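Local coordinates for protein putative oxidoreductase molybdopterin-binding subunit (Sulfolobus tokodaii, PDB 4ZOH) that probably catalyses a molybdenum-dependent oxidation, as the cofactor-binding subunit of a xanthine dehydrogenase-like enzyme carrying pterin cytosine dinucleotide, at residues A[161-166]-A[637-642]; A[199-204]-A[231-236]; A[298-303]-A[412-417]; A[348-353]-A[359-364]. All coordinates share one frame; numbering follows the deposited sequence.

Contact 1 (A[161-166]-A[637-642]); sequences IASPLE and QDYPIP
Ile-161 and Ser-163 meet Tyr-639 and Ile-641 in a buried loop-to-loop contact. It joins the end of strand 149-161 to the long connection between helix 600-619 and strand 651-655. The polar evidence is one straight bond: Ile-161 N donates to Tyr-639 OH at 2.8 Å, with an N-H...O angle of 172°. The phenol gets there because CG of Tyr-639 lies opposite its own backbone N (chi1 -170°), which sends the ring across to the other loop. Ile-161 CB then sits over one ring face, 4.3 Å from the centroid and 23° off the ring normal, a CH-pi contact, while its CD1 reaches CE1 of the Tyr-639 ring at 4.1 Å. Ser-163 OG approaches the ring obliquely, 3.5 Å from Tyr-639 CE2, and gives its hydrogen to Ile-161 O at 2.7 Å from above the carbonyl plane. Beside it, Ser-163 CB touches Ile-641 CG2 at 4.1 Å. A phenylalanine in place of Tyr-639 would probably leave the buried Ile-161 N without its acceptor, and Glu-621 without its weak hydrogen-bond partner, the same phenol oxygen. The side chain of Ile-641 lies about 8 Å from a bound two-iron, two-sulfur cluster. The chemistry thus implies that one tyrosine joins the two loops twice, by its hydroxyl and by its ring face, near the iron-sulfur cluster.

Contact 2 (A[199-204]-A[231-236]); sequences LGFENI and LALMLR
Leu-233 bridges Leu-199 and Phe-201, and the unusual feature is that the chain leaves a helix with positive phi on both sides of this small contact: at Gly-200 (78°) and, though it is no glycine, at Arg-236 (63°). No hydrogen bond joins the two segments, and only 112 Å² is buried, so the evidence for packing is methyl and ring contact. The two branches of Leu-233 divide the work. CD1 of Leu-233 comes to 4.0 Å from CE2 of Phe-201 and 4.3 Å from CD2 of Leu-199, while CD2 of Leu-233 lies 4.1 Å from Phe-201 CZ. The approach to the ring is oblique, and the Phe-201 and Leu-233 side chains run past each other in opposite directions. Within its own segment the ring is braced on one face by Ile-204 CG1, 3.9 Å above the plane and offset toward the rim, and Leu-199 O lies in plane at its edge. On the helix side, Arg-236 NE makes a weak hydrogen bond back to Leu-233 O at 2.8 Å. Beneath the contact Leu-233 also rests on Phe-174 of strand 170-174, and Leu-199 on Leu-179. Strands 179-183 and 204-207 are parallel neighbours in the mixed sheet and are linked through helix 188-199, a beta-alpha-beta crossover; segment 199-204 is its return turn, packed here against helix 223-235.

Contact 3 (A[298-303]-A[412-417]); sequences VKSTVR and IEITAF
Ile-414 reaches helix 288-304 through a single methyl group, CD1, and the tight part of the contact lies where that methyl meets Arg-303. CD1 of Ile-414 stands 3.4 Å from Arg-303 NH1, at the edge of the guanidinium and near its plane, so the flat face is not what it covers. With CG between the backbone N and the carbonyl carbon (chi1 78°), the Arg-303 chain runs back toward the level of Ser-300; the bend at chi3 (-76°) then turns the guanidinium outward from the helix, where NH1 meets the methyl. On the looser side, Ser-300 OG is 4.1 Å from the same Ile-414 CD1, no more than a loose van der Waals contact between a hydroxyl and a methyl, and the side chain of Ser-300 lies about 4 Å from a pentaethylene glycol molecule, probably left from crystallisation. Ser-300 and Arg-303 are both partly exposed, whereas Ile-414 is buried. Its backbone is fixed locally: Ile-414 N donates to Glu-413 OE1 at 2.8 Å, and that oxygen also forms a salt bridge with Arg-336, whose side chain packs on Ile-414 and Ser-300. With Ser-300 about 11 Å from a bound molybdenum, the arrangement belongs to the surroundings of the molybdenum site, where a helix of one cofactor-binding region meets a loop of the other.

Contact 4 (A[348-353]-A[359-364]); sequences NIVADE and YEIRLK
Ile-361 and Arg-362 pack on Asn-348, Val-350 and Ala-351 where two consecutive helices joined by a short loop form a helix-helix corner: helix 336-353 is followed by helix 358-365, and their segments cross at 116° with axes 9.9 Å apart. Ile-361 carries the apolar part. From a CB directed toward the partner helix, its CG2 branch touches Ala-351 CB at 4.1 Å. The other branch starts with CG1 opposite the backbone N, and this carries CD1 onto the helix surface, where it meets Val-350 CG1 at 3.9 Å, Ala-351 N at 3.7 Å and Ala-351 CB at 3.8 Å. Next to it the extended chain of Arg-362 brings its guanidinium to Asn-348 end-on, with amide and guanidinium planes 64° apart. Both terminal nitrogens grip one oxygen, which lies in the guanidinium plane. The other groups are held as well: Arg-362 NE forms a salt bridge with Glu-344, and Asn-348 ND2 bonds to Gln-358 OE1, which fixes the turn of the amide. A leucine in place of Arg-362 would probably leave Asn-348 OD1 without these two donors and Glu-344 without this charge partner, in a buried setting. The two bonds differ: NH2 of Arg-362 comes to Asn-348 OD1 at 3.0 Å from above the carbonyl plane, whereas NH1 lies 2.6 Å from that oxygen at a C=O...N angle of 169°.

Read from the N terminus, contact 1 opens first, at the end of strand 149-161, and closes last, at 637-642, so the other three nest inside its loop. Contact 2 closes a short loop in the seven-stranded sheet region before contact 3 opens at 298-303. Contact 4 then ties two successive helices within the span of contact 3, which ends at 412-417. No loops cross. Contacts 1 and 3 both join the two cofactor-binding regions of the chain, whereas contacts 2 and 4 stay within the first of them, on opposite sides of the chain's centre with their own centres 58 Å apart. No two contacts touch; contacts 3 and 4 come nearest, about 10 Å between closest atoms.

Contact 1 (A[161-166]-A[637-642])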
loop_
_atom_site.group_PDB
_atom_site.type_symbol
_atom_site.label_atom_id
_atom_site.label_comp_id
_atom_site.label_asym_id
_atom_site.label_seq_id
_atom_site.Cartn_x
_atom_site.Cartn_y
_atom_site.Cartn_z
ATOM N N ILE A 161 -4.329 3.242 32.990
ATOM C CA ILE A 161 -4.532 3.292 31.566
ATOM C C ILE A 161 -3.351 2.632 30.836
ATOM O O ILE A 161 -2.200 3.028 31.049
ATOM C CB ILE A 161 -4.684 4.749 31.136
ATOM C CG1 ILE A 161 -5.892 5.381 31.881
ATOM C CG2 ILE A 161 -4.893 4.850 29.609
ATOM C CD1 ILE A 161 -5.900 6.921 31.795
ATOM N N ALA A 162 -3.656 1.630 30.008
ATOM C CA ALA A 162 -2.702 0.834 29.281
ATOM C C ALA A 162 -1.567 1.652 28.634
ATOM O O ALA A 162 -0.393 1.312 28.815
ATOM C CB ALA A 162 -3.413 -0.050 28.290
ATOM N N SER A 163 -1.921 2.782 27.997
ATOM C CA SER A 163 -0.961 3.722 27.424
ATOM C C SER A 163 0.136 3.055 26.530
ATOM O O SER A 163 1.303 3.403 26.686
ATOM C CB SER A 163 -0.288 4.551 28.534
ATOM O OG SER A 163 -1.199 4.974 29.506
ATOM N N PRO A 164 -0.233 2.102 25.603
ATOM C CA PRO A 164 0.791 1.618 24.657
ATOM C C PRO A 164 1.337 2.816 23.893
ATOM O O PRO A 164 0.610 3.810 23.694
ATOM C CB PRO A 164 0.006 0.728 23.693
ATOM C CG PRO A 164 -1.415 1.232 23.744
ATOM C CD PRO A 164 -1.596 1.746 25.155
ATOM N N LEU A 165 2.607 2.754 23.475
ATOM C CA LEU A 165 3.198 3.958 22.820
ATOM C C LEU A 165 2.591 4.236 21.440
ATOM O O LEU A 165 2.613 5.381 20.984
ATOM C CB LEU A 165 4.700 3.736 22.620
ATOM C CG LEU A 165 5.704 4.721 23.180
ATOM C CD1 LEU A 165 6.757 4.531 22.106
ATOM C CD2 LEU A 165 5.379 6.213 23.261
ATOM N N GLU A 166 2.146 3.205 20.745
ATOM C CA GLU A 166 1.265 3.421 19.582
ATOM C C GLU A 166 -0.209 3.293 20.036
ATOM O O GLU A 166 -0.646 2.233 20.582
ATOM C CB GLU A 166 1.502 2.403 18.417
ATOM C CG GLU A 166 0.706 2.753 17.139
ATOM C CD GLU A 166 0.279 1.549 16.313
ATOM O OE1 GLU A 166 -0.125 1.729 15.134
ATOM O OE2 GLU A 166 0.325 0.380 16.791
ATOM N N GLN A 637 2.539 13.804 30.450
ATOM C CA GLN A 637 3.005 14.617 31.600
ATOM C C GLN A 637 2.153 14.257 32.790
ATOM O O GLN A 637 2.722 13.815 33.755
ATOM C CB GLN A 637 2.994 16.123 31.283
ATOM C CG GLN A 637 3.115 17.073 32.463
ATOM C CD GLN A 637 2.709 18.486 32.060
ATOM O OE1 GLN A 637 3.504 19.256 31.546
ATOM N NE2 GLN A 637 1.446 18.821 32.272
ATOM N N ASP A 638 0.803 14.349 32.700
ATOM C CA ASP A 638 -0.071 14.109 33.878
ATOM C C ASP A 638 -0.406 12.636 34.174
ATOM O O ASP A 638 -0.859 12.306 35.263
ATOM C CB ASP A 638 -1.394 14.907 33.812
ATOM C CG ASP A 638 -1.198 16.334 33.426
ATOM O OD1 ASP A 638 -0.206 16.959 33.848
ATOM O OD2 ASP A 638 -2.042 16.851 32.667
ATOM N N TYR A 639 -0.246 11.745 33.193
ATOM C CA TYR A 639 -0.344 10.304 33.444
ATOM C C TYR A 639 1.079 9.732 33.387
ATOM O O TYR A 639 1.591 9.461 32.313
ATOM C CB TYR A 639 -1.276 9.582 32.465
ATOM C CG TYR A 639 -1.514 8.168 32.922
ATOM C CD1 TYR A 639 -2.471 7.887 33.883
ATOM C CD2 TYR A 639 -0.753 7.125 32.415
ATOM C CE1 TYR A 639 -2.674 6.572 34.325
ATOM C CE2 TYR A 639 -0.931 5.839 32.855
ATOM C CZ TYR A 639 -1.890 5.578 33.841
ATOM O OH TYR A 639 -2.037 4.281 34.246
ATOM N N PRO A 640 1.731 9.587 34.553
ATOM C CA PRO A 640 3.211 9.479 34.566
ATOM C C PRO A 640 3.730 8.074 34.351
ATOM O O PRO A 640 4.184 7.425 35.333
ATOM C CB PRO A 640 3.557 9.964 35.990
ATOM C CG PRO A 640 2.390 9.496 36.801
ATOM C CD PRO A 640 1.175 9.684 35.929
ATOM N N ILE A 641 3.731 7.574 33.109
ATOM C CA ILE A 641 4.352 6.255 32.936
ATOM C C ILE A 641 5.892 6.436 33.208
ATOM O O ILE A 641 6.417 7.531 32.977
ATOM C CB ILE A 641 4.030 5.609 31.566
ATOM C CG1 ILE A 641 4.748 6.277 30.373
ATOM C CG2 ILE A 641 2.512 5.638 31.379
ATOM C CD1 ILE A 641 4.753 5.344 29.123
ATOM N N PRO A 642 6.585 5.390 33.698
ATOM C CA PRO A 642 7.987 5.672 34.101
ATOM C C PRO A 642 8.974 5.900 32.918
ATOM O O PRO A 642 8.855 5.259 31.860
ATOM C CB PRO A 642 8.416 4.427 34.863
ATOM C CG PRO A 642 7.487 3.380 34.503
ATOM C CD PRO A 642 6.164 4.037 34.124
#

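Contact 2 (A[199-204]-A[231-236])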
loop_
_atom_site.group_PDB
_atom_site.type_symbol
_atom_site.label_atom_id
_atom_site.label_comp_id
_atom_site.label_asym_id
_atom_site.label_seq_id
_atom_site.Cartn_x
_atom_site.Cartn_y
_atom_site.Cartn_z
ATOM N N LEU A 199 -21.457 -5.999 10.671
ATOM C CA LEU A 199 -21.815 -5.504 9.367
ATOM C C LEU A 199 -22.699 -6.471 8.614
ATOM O O LEU A 199 -23.289 -6.077 7.649
ATOM C CB LEU A 199 -20.567 -5.171 8.541
ATOM C CG LEU A 199 -19.597 -4.120 9.162
ATOM C CD1 LEU A 199 -18.353 -3.935 8.287
ATOM C CD2 LEU A 199 -20.221 -2.768 9.290
ATOM N N GLY A 200 -22.777 -7.721 9.048
ATOM C CA GLY A 200 -23.693 -8.678 8.431
ATOM C C GLY A 200 -23.214 -9.255 7.111
ATOM O O GLY A 200 -24.042 -9.650 6.279
ATOM N N PHE A 201 -21.901 -9.279 6.872
ATOM C CA PHE A 201 -21.403 -10.045 5.735
ATOM C C PHE A 201 -19.975 -10.578 5.971
ATOM O O PHE A 201 -19.230 -10.062 6.833
ATOM C CB PHE A 201 -21.544 -9.239 4.414
ATOM C CG PHE A 201 -20.483 -8.178 4.230
ATOM C CD1 PHE A 201 -19.530 -8.313 3.246
ATOM C CD2 PHE A 201 -20.426 -7.079 5.079
ATOM C CE1 PHE A 201 -18.541 -7.366 3.091
ATOM C CE2 PHE A 201 -19.438 -6.119 4.930
ATOM C CZ PHE A 201 -18.484 -6.279 3.941
ATOM N N GLU A 202 -19.606 -11.589 5.184
ATOM C CA GLU A 202 -18.463 -12.423 5.473
ATOM C C GLU A 202 -17.217 -11.957 4.686
ATOM O O GLU A 202 -16.098 -12.392 4.987
ATOM C CB GLU A 202 -18.807 -13.861 5.177
ATOM C CG GLU A 202 -19.005 -14.158 3.678
ATOM C CD GLU A 202 -19.227 -15.635 3.463
ATOM O OE1 GLU A 202 -19.373 -16.346 4.481
ATOM O OE2 GLU A 202 -19.196 -16.116 2.313
ATOM N N ASN A 203 -17.396 -11.082 3.684
ATOM C CA ASN A 203 -16.290 -10.782 2.773
ATOM C C ASN A 203 -15.390 -9.675 3.270
ATOM O O ASN A 203 -15.429 -8.547 2.752
ATOM C CB ASN A 203 -16.783 -10.544 1.352
ATOM C CG ASN A 203 -16.610 -11.764 0.526
ATOM O OD1 ASN A 203 -17.567 -12.472 0.277
ATOM N ND2 ASN A 203 -15.347 -12.065 0.147
ATOM N N ILE A 204 -14.722 -9.992 4.380
ATOM C CA ILE A 204 -13.922 -9.027 5.109
ATOM C C ILE A 204 -12.538 -9.674 5.290
ATOM O O ILE A 204 -12.448 -10.813 5.735
ATOM C CB ILE A 204 -14.530 -8.691 6.455
ATOM C CG1 ILE A 204 -16.017 -8.196 6.271
ATOM C CG2 ILE A 204 -13.649 -7.678 7.208
ATOM C CD1 ILE A 204 -16.588 -7.588 7.552
ATOM N N LEU A 231 -18.674 3.206 7.804
ATOM C CA LEU A 231 -18.385 4.270 6.873
ATOM C C LEU A 231 -17.680 3.889 5.566
ATOM O O LEU A 231 -18.012 4.467 4.499
ATOM C CB LEU A 231 -17.648 5.405 7.544
ATOM C CG LEU A 231 -18.452 6.160 8.605
ATOM C CD1 LEU A 231 -17.511 7.063 9.360
ATOM C CD2 LEU A 231 -19.593 6.965 7.974
ATOM N N ALA A 232 -16.746 2.907 5.631
ATOM C CA ALA A 232 -16.014 2.539 4.439
ATOM C C ALA A 232 -16.970 1.922 3.425
ATOM O O ALA A 232 -16.780 2.183 2.244
ATOM C CB ALA A 232 -14.837 1.587 4.727
ATOM N N LEU A 233 -17.942 1.101 3.867
ATOM C CA LEU A 233 -19.001 0.587 2.967
ATOM C C LEU A 233 -19.759 1.683 2.205
ATOM O O LEU A 233 -20.079 1.546 1.035
ATOM C CB LEU A 233 -20.026 -0.308 3.689
ATOM C CG LEU A 233 -19.457 -1.396 4.597
ATOM C CD1 LEU A 233 -20.608 -2.244 5.054
ATOM C CD2 LEU A 233 -18.367 -2.207 3.950
ATOM N N MET A 234 -19.986 2.776 2.891
ATOM C CA MET A 234 -20.732 3.870 2.355
ATOM C C MET A 234 -19.879 4.767 1.448
ATOM O O MET A 234 -20.313 5.129 0.379
ATOM C CB MET A 234 -21.310 4.683 3.527
ATOM C CG MET A 234 -22.630 5.331 3.217
ATOM S SD MET A 234 -22.914 6.697 4.324
ATOM C CE MET A 234 -23.047 7.965 3.049
ATOM N N LEU A 235 -18.730 5.213 1.922
ATOM C CA LEU A 235 -17.952 6.199 1.204
ATOM C C LEU A 235 -17.142 5.682 -0.002
ATOM O O LEU A 235 -16.852 6.462 -0.895
ATOM C CB LEU A 235 -17.019 6.930 2.163
ATOM C CG LEU A 235 -17.778 8.068 2.835
ATOM C CD1 LEU A 235 -18.044 7.771 4.266
ATOM C CD2 LEU A 235 -16.967 9.360 2.752
ATOM N N ARG A 236 -16.735 4.410 -0.028
ATOM C CA ARG A 236 -15.960 3.891 -1.199
ATOM C C ARG A 236 -14.574 4.531 -1.477
ATOM O O ARG A 236 -14.084 4.435 -2.624
ATOM C CB ARG A 236 -16.793 3.964 -2.512
ATOM C CG ARG A 236 -18.203 3.376 -2.448
ATOM C CD ARG A 236 -18.290 2.089 -1.687
ATOM N NE ARG A 236 -19.679 1.589 -1.744
ATOM C CZ ARG A 236 -20.148 0.734 -2.655
ATOM N NH1 ARG A 236 -19.365 0.277 -3.637
ATOM N NH2 ARG A 236 -21.387 0.309 -2.569
#

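Contact 3 (A[298-303]-A[412-417])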
loop_
_atom_site.group_PDB
_atom_site.type_symbol
_atom_site.label_atom_id
_atom_site.label_comp_id
_atom_site.label_asym_id
_atom_site.label_seq_id
_atom_site.Cartn_x
_atom_site.Cartn_y
_atom_site.Cartn_z
ATOM N N VAL A 298 -13.513 -9.639 36.174
ATOM C CA VAL A 298 -14.034 -9.591 37.551
ATOM C C VAL A 298 -14.003 -10.946 38.235
ATOM O O VAL A 298 -13.588 -11.081 39.420
ATOM C CB VAL A 298 -15.438 -8.900 37.619
ATOM C CG1 VAL A 298 -16.016 -9.016 39.024
ATOM C CG2 VAL A 298 -15.322 -7.432 37.195
ATOM N N LYS A 299 -14.388 -11.933 37.485
ATOM C CA LYS A 299 -14.367 -13.281 37.897
ATOM C C LYS A 299 -12.959 -13.787 38.179
ATOM O O LYS A 299 -12.769 -14.511 39.167
ATOM C CB LYS A 299 -15.047 -14.141 36.860
ATOM C CG LYS A 299 -16.527 -13.716 36.755
ATOM C CD LYS A 299 -17.226 -14.578 35.733
ATOM C CE LYS A 299 -18.526 -13.959 35.282
ATOM N NZ LYS A 299 -19.096 -15.071 34.451
ATOM N N SER A 300 -11.997 -13.353 37.347
ATOM C CA SER A 300 -10.585 -13.728 37.550
ATOM C C SER A 300 -10.101 -13.176 38.882
ATOM O O SER A 300 -9.471 -13.921 39.651
ATOM C CB SER A 300 -9.745 -13.172 36.400
ATOM O OG SER A 300 -10.077 -13.891 35.251
ATOM N N THR A 301 -10.458 -11.912 39.180
ATOM C CA THR A 301 -10.083 -11.316 40.430
ATOM C C THR A 301 -10.595 -12.141 41.647
ATOM O O THR A 301 -9.790 -12.505 42.540
ATOM C CB THR A 301 -10.663 -9.935 40.544
ATOM O OG1 THR A 301 -10.231 -9.152 39.435
ATOM C CG2 THR A 301 -10.271 -9.267 41.876
ATOM N N VAL A 302 -11.905 -12.463 41.665
ATOM C CA VAL A 302 -12.472 -13.242 42.783
ATOM C C VAL A 302 -11.817 -14.604 42.829
ATOM O O VAL A 302 -11.360 -15.039 43.880
ATOM C CB VAL A 302 -14.031 -13.437 42.769
ATOM C CG1 VAL A 302 -14.507 -13.946 44.157
ATOM C CG2 VAL A 302 -14.742 -12.132 42.503
ATOM N N ARG A 303 -11.733 -15.282 41.704
ATOM C CA ARG A 303 -11.309 -16.647 41.791
ATOM C C ARG A 303 -9.831 -16.806 42.228
ATOM O O ARG A 303 -9.405 -17.904 42.562
ATOM C CB ARG A 303 -11.657 -17.417 40.526
ATOM C CG ARG A 303 -10.752 -17.203 39.321
ATOM C CD ARG A 303 -11.622 -17.412 38.056
ATOM N NE ARG A 303 -11.822 -18.845 37.908
ATOM C CZ ARG A 303 -11.152 -19.645 37.090
ATOM N NH1 ARG A 303 -10.244 -19.162 36.225
ATOM N NH2 ARG A 303 -11.432 -20.945 37.098
ATOM N N ILE A 412 0.163 -16.767 42.140
ATOM C CA ILE A 412 -0.144 -17.871 41.217
ATOM C C ILE A 412 -1.088 -17.248 40.158
ATOM O O ILE A 412 -1.595 -16.165 40.411
ATOM C CB ILE A 412 -0.724 -19.085 41.962
ATOM C CG1 ILE A 412 -0.790 -20.273 41.015
ATOM C CG2 ILE A 412 -2.005 -18.735 42.737
ATOM C CD1 ILE A 412 -0.526 -21.638 41.608
ATOM N N GLU A 413 -1.274 -17.879 38.989
ATOM C CA GLU A 413 -1.718 -17.154 37.842
ATOM C C GLU A 413 -2.342 -18.143 36.899
ATOM O O GLU A 413 -2.060 -19.343 37.021
ATOM C CB GLU A 413 -0.511 -16.325 37.258
ATOM C CG GLU A 413 -0.354 -16.079 35.752
ATOM C CD GLU A 413 -1.377 -15.103 35.169
ATOM O OE1 GLU A 413 -2.494 -14.936 35.801
ATOM O OE2 GLU A 413 -1.077 -14.521 34.072
ATOM N N ILE A 414 -3.219 -17.662 35.988
ATOM C CA ILE A 414 -3.925 -18.556 35.034
ATOM C C ILE A 414 -3.581 -18.118 33.625
ATOM O O ILE A 414 -3.625 -16.959 33.340
ATOM C CB ILE A 414 -5.465 -18.625 35.301
ATOM C CG1 ILE A 414 -6.023 -17.238 35.686
ATOM C CG2 ILE A 414 -5.739 -19.627 36.440
ATOM C CD1 ILE A 414 -7.566 -17.106 35.747
ATOM N N THR A 415 -3.254 -19.053 32.742
ATOM C CA THR A 415 -2.745 -18.648 31.427
ATOM C C THR A 415 -3.139 -19.701 30.434
ATOM O O THR A 415 -3.573 -20.783 30.848
ATOM C CB THR A 415 -1.172 -18.592 31.408
ATOM O OG1 THR A 415 -0.662 -19.932 31.371
ATOM C CG2 THR A 415 -0.589 -17.762 32.579
ATOM N N ALA A 416 -2.938 -19.396 29.132
ATOM C CA ALA A 416 -3.050 -20.374 28.034
ATOM C C ALA A 416 -4.511 -20.857 27.841
ATOM O O ALA A 416 -4.830 -22.067 27.740
ATOM C CB ALA A 416 -2.084 -21.538 28.227
ATOM N N PHE A 417 -5.390 -19.888 27.803
ATOM C CA PHE A 417 -6.809 -20.098 27.549
ATOM C C PHE A 417 -7.054 -20.599 26.132
ATOM O O PHE A 417 -6.226 -20.380 25.171
ATOM C CB PHE A 417 -7.537 -18.786 27.784
ATOM C CG PHE A 417 -7.252 -18.160 29.122
ATOM C CD1 PHE A 417 -8.131 -18.363 30.211
ATOM C CD2 PHE A 417 -6.085 -17.372 29.328
ATOM C CE1 PHE A 417 -7.874 -17.763 31.462
ATOM C CE2 PHE A 417 -5.819 -16.798 30.592
ATOM C CZ PHE A 417 -6.724 -17.000 31.656
#

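Contact 4 (A[348-353]-A[359-364])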
loop_
_atom_site.group_PDB
_atom_site.type_symbol
_atom_site.label_atom_id
_atom_site.label_comp_id
_atom_site.label_asym_id
_atom_site.label_seq_id
_atom_site.Cartn_x
_atom_site.Cartn_y
_atom_site.Cartn_z
ATOM N N ASN A 348 0.208 -9.531 54.317
ATOM C CA ASN A 348 1.161 -8.674 55.008
ATOM C C ASN A 348 0.517 -7.907 56.124
ATOM O O ASN A 348 1.171 -7.571 57.140
ATOM C CB ASN A 348 1.896 -7.721 54.066
ATOM C CG ASN A 348 3.209 -8.262 53.588
ATOM O OD1 ASN A 348 3.397 -9.475 53.282
ATOM N ND2 ASN A 348 4.169 -7.357 53.582
ATOM N N ILE A 349 -0.776 -7.628 55.960
ATOM C CA ILE A 349 -1.464 -6.814 56.948
ATOM C C ILE A 349 -1.548 -7.678 58.201
ATOM O O ILE A 349 -1.380 -7.190 59.288
ATOM C CB ILE A 349 -2.849 -6.324 56.448
ATOM C CG1 ILE A 349 -2.663 -5.106 55.565
ATOM C CG2 ILE A 349 -3.793 -6.054 57.623
ATOM C CD1 ILE A 349 -3.781 -5.011 54.579
ATOM N N VAL A 350 -1.777 -8.959 58.008
ATOM C CA VAL A 350 -1.921 -9.885 59.092
ATOM C C VAL A 350 -0.537 -10.026 59.766
ATOM O O VAL A 350 -0.447 -9.757 60.968
ATOM C CB VAL A 350 -2.422 -11.230 58.579
ATOM C CG1 VAL A 350 -2.255 -12.301 59.645
ATOM C CG2 VAL A 350 -3.888 -11.122 58.173
ATOM N N ALA A 351 0.492 -10.432 58.974
ATOM C CA ALA A 351 1.923 -10.519 59.397
ATOM C C ALA A 351 2.309 -9.329 60.256
ATOM O O ALA A 351 2.735 -9.518 61.389
ATOM C CB ALA A 351 2.890 -10.735 58.206
ATOM N N ASP A 352 2.038 -8.129 59.778
ATOM C CA ASP A 352 2.251 -6.924 60.523
ATOM C C ASP A 352 1.427 -6.759 61.788
ATOM O O ASP A 352 1.875 -6.099 62.750
ATOM C CB ASP A 352 2.000 -5.712 59.634
ATOM C CG ASP A 352 3.192 -5.413 58.685
ATOM O OD1 ASP A 352 4.190 -6.180 58.734
ATOM O OD2 ASP A 352 3.148 -4.398 57.928
ATOM N N GLU A 353 0.194 -7.277 61.780
ATOM C CA GLU A 353 -0.659 -7.191 62.963
ATOM C C GLU A 353 -0.211 -8.239 64.008
ATOM O O GLU A 353 -0.185 -7.952 65.157
ATOM C CB GLU A 353 -2.140 -7.321 62.588
ATOM C CG GLU A 353 -3.092 -6.799 63.645
ATOM C CD GLU A 353 -3.032 -5.303 63.795
ATOM O OE1 GLU A 353 -2.527 -4.661 62.849
ATOM O OE2 GLU A 353 -3.472 -4.765 64.855
ATOM N N TYR A 359 8.074 -13.306 55.235
ATOM C CA TYR A 359 8.387 -14.531 54.487
ATOM C C TYR A 359 7.845 -15.797 55.204
ATOM O O TYR A 359 7.313 -16.775 54.561
ATOM C CB TYR A 359 9.891 -14.657 54.173
ATOM C CG TYR A 359 10.136 -15.336 52.826
ATOM C CD1 TYR A 359 10.415 -14.564 51.647
ATOM C CD2 TYR A 359 10.046 -16.717 52.705
ATOM C CE1 TYR A 359 10.585 -15.204 50.418
ATOM C CE2 TYR A 359 10.226 -17.350 51.498
ATOM C CZ TYR A 359 10.499 -16.575 50.363
ATOM O OH TYR A 359 10.675 -17.230 49.158
ATOM N N GLU A 360 7.960 -15.776 56.539
ATOM C CA GLU A 360 7.574 -16.966 57.350
ATOM C C GLU A 360 6.057 -17.246 57.200
ATOM O O GLU A 360 5.622 -18.392 56.972
ATOM C CB GLU A 360 8.007 -16.810 58.870
ATOM C CG GLU A 360 9.515 -16.999 59.136
ATOM C CD GLU A 360 10.042 -18.396 58.796
ATOM O OE1 GLU A 360 9.351 -19.401 59.072
ATOM O OE2 GLU A 360 11.151 -18.499 58.227
ATOM N N ILE A 361 5.263 -16.185 57.262
ATOM C CA ILE A 361 3.792 -16.351 57.121
ATOM C C ILE A 361 3.422 -17.071 55.807
ATOM O O ILE A 361 2.542 -17.974 55.808
ATOM C CB ILE A 361 3.070 -15.019 57.313
ATOM C CG1 ILE A 361 1.654 -15.295 57.832
ATOM C CG2 ILE A 361 3.141 -14.208 56.034
ATOM C CD1 ILE A 361 0.986 -14.062 58.407
ATOM N N ARG A 362 4.175 -16.777 54.729
ATOM C CA ARG A 362 3.920 -17.408 53.458
ATOM C C ARG A 362 4.355 -18.880 53.446
ATOM O O ARG A 362 3.665 -19.755 52.873
ATOM C CB ARG A 362 4.542 -16.545 52.275
ATOM C CG ARG A 362 3.955 -15.131 52.151
ATOM C CD ARG A 362 4.622 -14.271 51.035
ATOM N NE ARG A 362 3.724 -13.182 50.664
ATOM C CZ ARG A 362 3.536 -12.068 51.368
ATOM N NH1 ARG A 362 4.237 -11.815 52.484
ATOM N NH2 ARG A 362 2.647 -11.171 50.948
ATOM N N LEU A 363 5.520 -19.166 54.044
ATOM C CA LEU A 363 5.968 -20.563 54.175
ATOM C C LEU A 363 4.981 -21.334 55.067
ATOM O O LEU A 363 4.774 -22.516 54.805
ATOM C CB LEU A 363 7.400 -20.700 54.734
ATOM C CG LEU A 363 8.529 -20.244 53.805
ATOM C CD1 LEU A 363 9.762 -20.068 54.658
ATOM C CD2 LEU A 363 8.741 -21.235 52.677
ATOM N N LYS A 364 4.382 -20.641 56.057
ATOM C CA LYS A 364 3.406 -21.255 56.961
ATOM C C LYS A 364 2.121 -21.704 56.199
ATOM O O LYS A 364 1.685 -22.892 56.316
ATOM C CB LYS A 364 3.091 -20.355 58.168
ATOM C CG LYS A 364 2.084 -21.021 59.123
ATOM C CD LYS A 364 2.010 -20.437 60.514
ATOM C CE LYS A 364 3.038 -21.130 61.415
ATOM N NZ LYS A 364 3.309 -20.434 62.710
#